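Local coordinates for minor capsid protein VP1 (Human bocavirus 3, PDB 5US7), which assembles in 60 copies into the T=1 icosahedral capsid of the virus, its longest form carrying a phospholipase A2-like region at the N-terminus, at residues A[524-527]-A[528-532]; A[348-351]-A[352-355]; A[179-182]-A[183-186]; A[436-439]-A[440-443]. One frame throughout, in Å; residues are numbered along the deposited sequence.

Contact 1 of 4, residues A[524-527]-A[528-532]; sequences TWDM and CFPVK
P530 meets W525 across a tight reversal of the chain, CB and CG against the indole and CD against the main chain. CB lies 3.6 Å from W525 CZ3, on the six-membered part of the indole. CG, one bond further, comes nearest, 3.3 Å from W525 CZ3 and almost as close to CE3, reaching the indole at a slant. CD turns back to the main chain and sits 3.1 Å from D526 O. The indole is brought within range by its first torsion (chi1 -71°), which sets CG beside the backbone N.

The bend is a type II beta turn from D526 to F529, with C528 at its third position and a positive phi of 90°. It is closed by F529 N donating to D526 O over 2.8 Å, the donor tilted 24° from the carbonyl plane. The turn belongs to the C-terminal tail that follows strand 466-482 of the parvovirus jelly-roll protein. Just ahead of it the W525-D526 peptide is cis, and T524 OG1 donates to W525 O, from above the carbonyl plane, at 2.7 Å.

D526 OD1 stands at the edge of the indole, in its plane, while OD2 makes a salt bridge with R492. The ring of F529 stacks on H494 and also packs against P490 of a neighbouring subunit.

Contact 2 of 4, residues A[348-351]-A[352-355]; sequences TDLE and YKVQ
The phenol ring of Y352 receives D349 at its edge: D349 CB lies in the ring plane, 3.5 Å from Y352 CD2 and 3.6 Å from CE2. The two side chains cross at about a right angle, and the D349 carboxylate is turned 67° from the ring. E351 instead runs alongside Y352 in the same direction, its CG 4.1 Å from Y352 CD2 and its carboxylate nearly perpendicular to the phenol, at 88°.

These residues form a tight turn in the long insertion between strands 236-248 and 445-449, which corresponds to the GH loop of the parvovirus jelly roll. The turn is closed by K353 N, which donates to L350 O at 3.2 Å from well above the carbonyl plane. The side chains of the same two residues also touch, L350 CD1 lying 4.2 Å from K353 CD.

Both acids owe their main polar partner to another copy of the protein: D349 OD2 and E351 OE2 each make a salt bridge with R273 of a neighbouring subunit. One guanidinium thus joins two carboxylates presented by the same turn, and its charge probably offsets the repulsion between them. Y352 also packs on that arginine, as well as on P341 and P347 of its own chain.

K353 folds back over the turn. Extended as far as CE, its chain bends at the last torsion (chi4 75°), bringing NZ to D349 O in a weak hydrogen bond of 3.3 Å.

Contact 3 of 4, residues A[179-182]-A[183-186]; sequences PELP and YQTW
P179 sets its CD over one face of the W186 indole, a CH-pi contact with CD 3.6 Å from the centroid of the five-membered ring and 25° off the ring normal. The proline crosses the tryptophan at about a right angle, and its CG rests 3.5 Å from W186 CB. At the other end of the bend L181 crosses Y183 obliquely: L181 CG lies 3.6 Å from Y183 CE2, and CD2 reaches Y183 CZ at the same distance. Between these pairs Q184 CG packs 3.3 Å from L181 O.

W186 is held in place by strand 185-190, where its backbone bonds to Q62 and L64 of strand 54-65, and by a weak hydrogen bond from NE1 to D176 O. Along the chain the bend comes after strand 156-160 and leads into strand 185-190, within what corresponds to the EF loop of the jelly roll. Two neighbouring subunits close on it: M221 of one packs on L181, P182 and Y183, and W488 of another on L181 and P182.

The side-chain contacts across the bend are thus apolar and CH-pi in kind, with the polarised C-H of the proline CD turned to the electron-rich indole face.

Contact 4 of 4, residues A[436-439]-A[440-443]; sequences IAMD and HPPG
M438, at the end of strand 436-438, faces P441 across a bend at D439, where the backbone leaves the extended form (phi -61°, psi -57°) and resumes it at H440. The methionine side chain points into the bend, its first torsion putting CG between the backbone N and the carbonyl carbon. CG lies 3.7 Å from P441 N and 3.9 Å from P441 CG. SD continues along the next residues, 3.6 Å from H440 O, with P442 CD more loosely placed at 4.5 Å.

On the outer side D439 and H440 run side by side in the same direction, the carboxylate and imidazole planes 44° apart. D439 CG is 3.5 Å from H440 ND1, and OD2 is equally distant from CE1, so the two groups lie alongside one another. The backbone oxygen of D439 lies over one face of the imidazole and 3.5 Å from P441 CD.

Strand 436-438 pairs in parallel with strand 417-419, and the bend leads on toward strand 445-449, closing the stretch that corresponds to the GH loop of the parvovirus jelly roll. W417 touches M438, P441 and P442 alike, while C244 packs on M438. H164 meets the H440 ring and bonds through NE2 to P441 O.

Neither P441 nor P442 has a backbone N-H to give, which is unfavourable to further sheet pairing here. At the exposed corner, the carboxylate of D439 would tend to favour a protonated H440, an effect that the nearby R422, touching both side chains, may offset.

All four contacts are short bends of one jelly-roll subunit; contacts 3 and 4 include strand residues, contacts 1 and 2 are loop throughout. Contacts 1 and 4 are the more buried, although contact 4 has an exposed acid and histidine; contacts 2 and 3 are partly buried and more broadly engaged by neighbouring subunits, which touch the others at fewer residues. Contacts 2 and 4 share the long insertion before strand 445-449, whereas contact 3 belongs to an earlier loop and contact 1 to the C-terminal tail. Proline packing recurs in contacts 1, 3 and 4, against tryptophan in the first two and methionine in the last. Contact 2 differs in presenting paired acids to a neighbour's arginine.

Contact 1 of 4, residues A[524-527]-A[528-532]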
loop_
_atom_site.group_PDB
_atom_site.type_symbol
_atom_site.label_atom_id
_atom_site.label_comp_id
_atom_site.label_asym_id
_atom_site.label_seq_id
_atom_site.Cartn_x
_atom_site.Cartn_y
_atom_site.Cartn_z
ATOM N N THR A 524 -111.050 35.559 12.239
ATOM C CA THR A 524 -110.669 36.960 12.258
ATOM C C THR A 524 -109.181 37.068 12.553
ATOM O O THR A 524 -108.446 36.083 12.534
ATOM C CB THR A 524 -111.474 37.741 13.304
ATOM O OG1 THR A 524 -111.252 37.167 14.597
ATOM C CG2 THR A 524 -112.967 37.732 12.988
ATOM N N TRP A 525 -108.746 38.299 12.765
ATOM C CA TRP A 525 -107.533 38.637 13.488
ATOM C C TRP A 525 -107.850 38.468 14.977
ATOM O O TRP A 525 -109.018 38.541 15.356
ATOM C CB TRP A 525 -107.149 40.071 13.153
ATOM C CG TRP A 525 -106.663 40.219 11.775
ATOM C CD1 TRP A 525 -107.395 40.071 10.651
ATOM C CD2 TRP A 525 -105.389 40.712 11.363
ATOM N NE1 TRP A 525 -106.630 40.333 9.549
ATOM C CE2 TRP A 525 -105.394 40.744 9.964
ATOM C CE3 TRP A 525 -104.234 41.101 12.038
ATOM C CZ2 TRP A 525 -104.295 41.144 9.227
ATOM C CZ3 TRP A 525 -103.148 41.495 11.302
ATOM C CH2 TRP A 525 -103.179 41.510 9.914
ATOM N N ASP A 526 -106.854 38.249 15.831
ATOM C CA ASP A 526 -105.460 38.157 15.448
ATOM C C ASP A 526 -105.032 36.721 15.246
ATOM O O ASP A 526 -103.856 36.456 15.046
ATOM C CB ASP A 526 -104.574 38.817 16.502
ATOM C CG ASP A 526 -104.722 40.323 16.529
ATOM O OD1 ASP A 526 -105.276 40.887 15.564
ATOM O OD2 ASP A 526 -104.275 40.945 17.513
ATOM N N MET A 527 -105.962 35.777 15.342
ATOM C CA MET A 527 -105.642 34.447 14.854
ATOM C C MET A 527 -105.311 34.559 13.373
ATOM O O MET A 527 -105.864 35.399 12.664
ATOM C CB MET A 527 -106.793 33.474 15.120
ATOM C CG MET A 527 -108.060 33.724 14.355
ATOM S SD MET A 527 -109.464 32.763 14.952
ATOM C CE MET A 527 -110.149 33.868 16.173
ATOM N N CYS A 528 -104.409 33.696 12.909
ATOM C CA CYS A 528 -103.482 33.852 11.785
ATOM C C CYS A 528 -102.169 34.466 12.254
ATOM O O CYS A 528 -101.200 34.460 11.501
ATOM C CB CYS A 528 -104.039 34.696 10.624
ATOM S SG CYS A 528 -105.499 34.052 9.788
ATOM N N PHE A 529 -102.109 34.971 13.481
ATOM C CA PHE A 529 -100.910 35.338 14.225
ATOM C C PHE A 529 -99.996 36.327 13.514
ATOM O O PHE A 529 -98.879 35.970 13.154
ATOM C CB PHE A 529 -100.127 34.080 14.574
ATOM C CG PHE A 529 -100.848 33.165 15.507
ATOM C CD1 PHE A 529 -101.905 33.613 16.265
ATOM C CD2 PHE A 529 -100.462 31.849 15.634
ATOM C CE1 PHE A 529 -102.563 32.776 17.123
ATOM C CE2 PHE A 529 -101.115 31.012 16.491
ATOM C CZ PHE A 529 -102.165 31.474 17.235
ATOM N N PRO A 530 -100.403 37.577 13.342
ATOM C CA PRO A 530 -99.546 38.547 12.654
ATOM C C PRO A 530 -98.150 38.616 13.258
ATOM O O PRO A 530 -97.956 38.392 14.453
ATOM C CB PRO A 530 -100.278 39.873 12.863
ATOM C CG PRO A 530 -101.598 39.525 13.424
ATOM C CD PRO A 530 -101.774 38.073 13.460
ATOM N N VAL A 531 -97.166 38.912 12.417
ATOM C CA VAL A 531 -95.872 39.341 12.930
ATOM C C VAL A 531 -95.969 40.787 13.399
ATOM O O VAL A 531 -96.938 41.491 13.110
ATOM C CB VAL A 531 -94.753 39.171 11.893
ATOM C CG1 VAL A 531 -94.634 37.727 11.471
ATOM C CG2 VAL A 531 -94.978 40.078 10.730
ATOM N N LYS A 532 -94.977 41.210 14.179
ATOM C CA LYS A 532 -94.791 42.565 14.677
ATOM C C LYS A 532 -95.747 42.902 15.809
ATOM O O LYS A 532 -95.664 43.999 16.352
ATOM C CB LYS A 532 -94.940 43.642 13.590
ATOM C CG LYS A 532 -93.907 43.572 12.500
ATOM C CD LYS A 532 -94.163 44.628 11.459
ATOM C CE LYS A 532 -93.181 44.502 10.328
ATOM N NZ LYS A 532 -91.790 44.709 10.790
#

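Contact 2 of 4, residues A[348-351]-A[352-355]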
loop_
_atom_site.group_PDB
_atom_site.type_symbol
_atom_site.label_atom_id
_atom_site.label_comp_id
_atom_site.label_asym_id
_atom_site.label_seq_id
_atom_site.Cartn_x
_atom_site.Cartn_y
_atom_site.Cartn_z
ATOM N N THR A 348 -108.504 54.920 8.463
ATOM C CA THR A 348 -109.697 55.712 8.769
ATOM C C THR A 348 -110.972 55.137 8.164
ATOM O O THR A 348 -112.067 55.635 8.444
ATOM C CB THR A 348 -109.555 57.176 8.318
ATOM O OG1 THR A 348 -109.330 57.245 6.905
ATOM C CG2 THR A 348 -108.427 57.872 9.055
ATOM N N ASP A 349 -110.859 54.100 7.338
ATOM C CA ASP A 349 -112.039 53.512 6.729
ATOM C C ASP A 349 -111.784 52.043 6.445
ATOM O O ASP A 349 -110.641 51.598 6.330
ATOM C CB ASP A 349 -112.434 54.236 5.438
ATOM C CG ASP A 349 -113.734 53.716 4.852
ATOM O OD1 ASP A 349 -114.403 52.884 5.499
ATOM O OD2 ASP A 349 -114.081 54.124 3.732
ATOM N N LEU A 350 -112.881 51.297 6.327
ATOM C CA LEU A 350 -112.793 49.876 6.025
ATOM C C LEU A 350 -112.144 49.633 4.670
ATOM O O LEU A 350 -111.397 48.665 4.498
ATOM C CB LEU A 350 -114.189 49.258 6.058
ATOM C CG LEU A 350 -114.293 47.739 5.967
ATOM C CD1 LEU A 350 -113.118 47.089 6.663
ATOM C CD2 LEU A 350 -115.586 47.276 6.593
ATOM N N GLU A 351 -112.401 50.505 3.700
ATOM C CA GLU A 351 -112.039 50.196 2.325
ATOM C C GLU A 351 -110.579 50.473 2.009
ATOM O O GLU A 351 -110.147 50.199 0.886
ATOM C CB GLU A 351 -112.923 50.973 1.354
ATOM C CG GLU A 351 -112.702 52.456 1.348
ATOM C CD GLU A 351 -113.696 53.170 0.464
ATOM O OE1 GLU A 351 -114.384 52.492 -0.324
ATOM O OE2 GLU A 351 -113.783 54.408 0.542
ATOM N N TYR A 352 -109.814 51.013 2.947
ATOM C CA TYR A 352 -108.380 51.136 2.756
ATOM C C TYR A 352 -107.607 49.960 3.332
ATOM O O TYR A 352 -106.397 49.867 3.111
ATOM C CB TYR A 352 -107.875 52.431 3.388
ATOM C CG TYR A 352 -108.487 53.680 2.812
ATOM C CD1 TYR A 352 -107.932 54.302 1.710
ATOM C CD2 TYR A 352 -109.618 54.240 3.374
ATOM C CE1 TYR A 352 -108.490 55.442 1.183
ATOM C CE2 TYR A 352 -110.182 55.378 2.854
ATOM C CZ TYR A 352 -109.614 55.976 1.759
ATOM O OH TYR A 352 -110.176 57.116 1.238
ATOM N N LYS A 353 -108.268 49.080 4.074
ATOM C CA LYS A 353 -107.620 47.942 4.701
ATOM C C LYS A 353 -107.451 46.793 3.712
ATOM O O LYS A 353 -108.185 46.671 2.729
ATOM C CB LYS A 353 -108.426 47.467 5.905
ATOM C CG LYS A 353 -108.525 48.478 7.022
ATOM C CD LYS A 353 -109.243 47.881 8.210
ATOM C CE LYS A 353 -109.273 48.836 9.384
ATOM N NZ LYS A 353 -110.263 49.924 9.181
ATOM N N VAL A 354 -106.466 45.944 3.985
ATOM C CA VAL A 354 -106.310 44.693 3.251
ATOM C C VAL A 354 -107.317 43.686 3.786
ATOM O O VAL A 354 -107.472 43.535 5.002
ATOM C CB VAL A 354 -104.875 44.164 3.372
ATOM C CG1 VAL A 354 -104.760 42.810 2.722
ATOM C CG2 VAL A 354 -103.909 45.126 2.734
ATOM N N GLN A 355 -108.017 43.008 2.884
ATOM C CA GLN A 355 -109.121 42.140 3.263
ATOM C C GLN A 355 -109.167 40.958 2.310
ATOM O O GLN A 355 -109.064 41.151 1.099
ATOM C CB GLN A 355 -110.422 42.936 3.215
ATOM C CG GLN A 355 -111.631 42.258 3.758
ATOM C CD GLN A 355 -112.801 43.200 3.785
ATOM O OE1 GLN A 355 -112.664 44.371 3.445
ATOM N NE2 GLN A 355 -113.955 42.705 4.196
#

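Contact 3 of 4, residues A[179-182]-A[183-186]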
loop_
_atom_site.group_PDB
_atom_site.type_symbol
_atom_site.label_atom_id
_atom_site.label_comp_id
_atom_site.label_asym_id
_atom_site.label_seq_id
_atom_site.Cartn_x
_atom_site.Cartn_y
_atom_site.Cartn_z
ATOM N N PRO A 179 -101.612 23.875 -1.304
ATOM C CA PRO A 179 -102.639 23.716 -0.270
ATOM C C PRO A 179 -102.069 23.911 1.123
ATOM O O PRO A 179 -101.020 23.365 1.470
ATOM C CB PRO A 179 -103.130 22.285 -0.488
ATOM C CG PRO A 179 -102.884 22.038 -1.895
ATOM C CD PRO A 179 -101.606 22.738 -2.229
ATOM N N GLU A 180 -102.772 24.720 1.913
ATOM C CA GLU A 180 -102.341 25.018 3.272
ATOM C C GLU A 180 -102.228 23.752 4.097
ATOM O O GLU A 180 -101.342 23.635 4.946
ATOM C CB GLU A 180 -103.330 26.007 3.897
ATOM C CG GLU A 180 -103.025 26.498 5.293
ATOM C CD GLU A 180 -103.478 25.540 6.365
ATOM O OE1 GLU A 180 -104.360 24.709 6.076
ATOM O OE2 GLU A 180 -102.969 25.627 7.500
ATOM N N LEU A 181 -103.096 22.787 3.834
ATOM C CA LEU A 181 -103.193 21.560 4.594
ATOM C C LEU A 181 -102.732 20.404 3.727
ATOM O O LEU A 181 -103.299 20.215 2.646
ATOM C CB LEU A 181 -104.638 21.364 5.032
ATOM C CG LEU A 181 -105.010 20.155 5.864
ATOM C CD1 LEU A 181 -104.330 20.241 7.209
ATOM C CD2 LEU A 181 -106.512 20.105 6.016
ATOM N N PRO A 182 -101.729 19.609 4.116
ATOM C CA PRO A 182 -101.314 18.495 3.254
ATOM C C PRO A 182 -102.406 17.448 3.145
ATOM O O PRO A 182 -103.537 17.718 3.541
ATOM C CB PRO A 182 -100.060 17.957 3.947
ATOM C CG PRO A 182 -100.208 18.341 5.330
ATOM C CD PRO A 182 -100.972 19.632 5.372
ATOM N N TYR A 183 -102.127 16.314 2.510
ATOM C CA TYR A 183 -103.091 15.248 2.233
ATOM C C TYR A 183 -104.223 15.760 1.349
ATOM O O TYR A 183 -105.069 14.981 0.906
ATOM C CB TYR A 183 -103.667 14.581 3.498
ATOM C CG TYR A 183 -104.739 15.314 4.277
ATOM C CD1 TYR A 183 -106.057 15.304 3.854
ATOM C CD2 TYR A 183 -104.458 15.920 5.487
ATOM C CE1 TYR A 183 -107.034 15.944 4.558
ATOM C CE2 TYR A 183 -105.437 16.566 6.200
ATOM C CZ TYR A 183 -106.730 16.570 5.728
ATOM O OH TYR A 183 -107.731 17.193 6.421
ATOM N N GLN A 184 -104.261 17.064 1.102
ATOM C CA GLN A 184 -105.170 17.647 0.133
ATOM C C GLN A 184 -104.505 17.612 -1.232
ATOM O O GLN A 184 -103.358 18.037 -1.379
ATOM C CB GLN A 184 -105.518 19.088 0.499
ATOM C CG GLN A 184 -106.295 19.258 1.785
ATOM C CD GLN A 184 -107.702 18.713 1.703
ATOM O OE1 GLN A 184 -107.969 17.595 2.131
ATOM N NE2 GLN A 184 -108.618 19.512 1.172
ATOM N N THR A 185 -105.216 17.094 -2.221
ATOM C CA THR A 185 -104.699 17.126 -3.575
ATOM C C THR A 185 -104.623 18.561 -4.067
ATOM O O THR A 185 -105.417 19.415 -3.675
ATOM C CB THR A 185 -105.578 16.298 -4.499
ATOM O OG1 THR A 185 -105.057 16.352 -5.830
ATOM C CG2 THR A 185 -106.999 16.805 -4.469
ATOM N N TRP A 186 -103.648 18.833 -4.923
ATOM C CA TRP A 186 -103.434 20.188 -5.405
ATOM C C TRP A 186 -103.678 20.262 -6.901
ATOM O O TRP A 186 -102.915 19.715 -7.697
ATOM C CB TRP A 186 -102.056 20.688 -5.004
ATOM C CG TRP A 186 -101.710 21.989 -5.563
ATOM C CD1 TRP A 186 -102.564 22.984 -5.885
ATOM C CD2 TRP A 186 -100.420 22.592 -5.528
ATOM N NE1 TRP A 186 -101.883 24.100 -6.263
ATOM C CE2 TRP A 186 -100.556 23.895 -6.019
ATOM C CE3 TRP A 186 -99.149 22.135 -5.191
ATOM C CZ2 TRP A 186 -99.481 24.742 -6.182
ATOM C CZ3 TRP A 186 -98.076 22.976 -5.365
ATOM C CH2 TRP A 186 -98.252 24.269 -5.848
#

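Contact 4 of 4, residues A[436-439]-A[440-443]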
loop_
_atom_site.group_PDB
_atom_site.type_symbol
_atom_site.label_atom_id
_atom_site.label_comp_id
_atom_site.label_asym_id
_atom_site.label_seq_id
_atom_site.Cartn_x
_atom_site.Cartn_y
_atom_site.Cartn_z
ATOM N N ILE A 436 -92.367 40.426 -0.150
ATOM C CA ILE A 436 -90.972 40.786 -0.338
ATOM C C ILE A 436 -90.732 40.875 -1.831
ATOM O O ILE A 436 -90.685 39.857 -2.525
ATOM C CB ILE A 436 -90.022 39.771 0.299
ATOM C CG1 ILE A 436 -90.159 39.776 1.810
ATOM C CG2 ILE A 436 -88.604 40.099 -0.075
ATOM C CD1 ILE A 436 -89.404 38.673 2.446
ATOM N N ALA A 437 -90.558 42.085 -2.331
ATOM C CA ALA A 437 -90.238 42.260 -3.733
ATOM C C ALA A 437 -88.780 41.908 -3.947
ATOM O O ALA A 437 -87.913 42.327 -3.180
ATOM C CB ALA A 437 -90.518 43.690 -4.177
ATOM N N MET A 438 -88.514 41.112 -4.970
ATOM C CA MET A 438 -87.148 40.789 -5.327
ATOM C C MET A 438 -87.028 40.769 -6.838
ATOM O O MET A 438 -88.012 40.599 -7.559
ATOM C CB MET A 438 -86.703 39.461 -4.720
ATOM C CG MET A 438 -87.485 38.272 -5.180
ATOM S SD MET A 438 -87.014 36.824 -4.227
ATOM C CE MET A 438 -88.024 37.057 -2.782
ATOM N N ASP A 439 -85.801 40.977 -7.308
ATOM C CA ASP A 439 -85.556 41.039 -8.739
ATOM C C ASP A 439 -85.943 39.728 -9.405
ATOM O O ASP A 439 -86.764 39.703 -10.326
ATOM C CB ASP A 439 -84.088 41.369 -8.997
ATOM C CG ASP A 439 -83.793 41.605 -10.461
ATOM O OD1 ASP A 439 -84.745 41.627 -11.270
ATOM O OD2 ASP A 439 -82.603 41.762 -10.805
ATOM N N HIS A 440 -85.362 38.625 -8.950
ATOM C CA HIS A 440 -85.741 37.304 -9.438
ATOM C C HIS A 440 -86.357 36.494 -8.314
ATOM O O HIS A 440 -85.634 35.989 -7.441
ATOM C CB HIS A 440 -84.532 36.577 -10.015
ATOM C CG HIS A 440 -83.974 37.227 -11.237
ATOM N ND1 HIS A 440 -83.078 38.269 -11.179
ATOM C CD2 HIS A 440 -84.205 36.999 -12.550
ATOM C CE1 HIS A 440 -82.769 38.647 -12.405
ATOM N NE2 HIS A 440 -83.440 37.893 -13.256
ATOM N N PRO A 441 -87.669 36.318 -8.302
ATOM C CA PRO A 441 -88.277 35.383 -7.378
ATOM C C PRO A 441 -87.922 33.965 -7.775
ATOM O O PRO A 441 -87.206 33.757 -8.764
ATOM C CB PRO A 441 -89.776 35.652 -7.551
ATOM C CG PRO A 441 -89.848 37.015 -8.064
ATOM C CD PRO A 441 -88.676 37.151 -8.967
ATOM N N PRO A 442 -88.377 32.964 -7.031
ATOM C CA PRO A 442 -88.263 31.597 -7.535
ATOM C C PRO A 442 -88.968 31.481 -8.872
ATOM O O PRO A 442 -90.121 31.888 -9.022
ATOM C CB PRO A 442 -88.952 30.766 -6.453
ATOM C CG PRO A 442 -88.762 31.546 -5.239
ATOM C CD PRO A 442 -88.823 32.986 -5.633
ATOM N N GLY A 443 -88.257 30.935 -9.853
ATOM C CA GLY A 443 -88.832 30.811 -11.179
ATOM C C GLY A 443 -90.053 29.913 -11.158
ATOM O O GLY A 443 -90.079 28.880 -10.487
#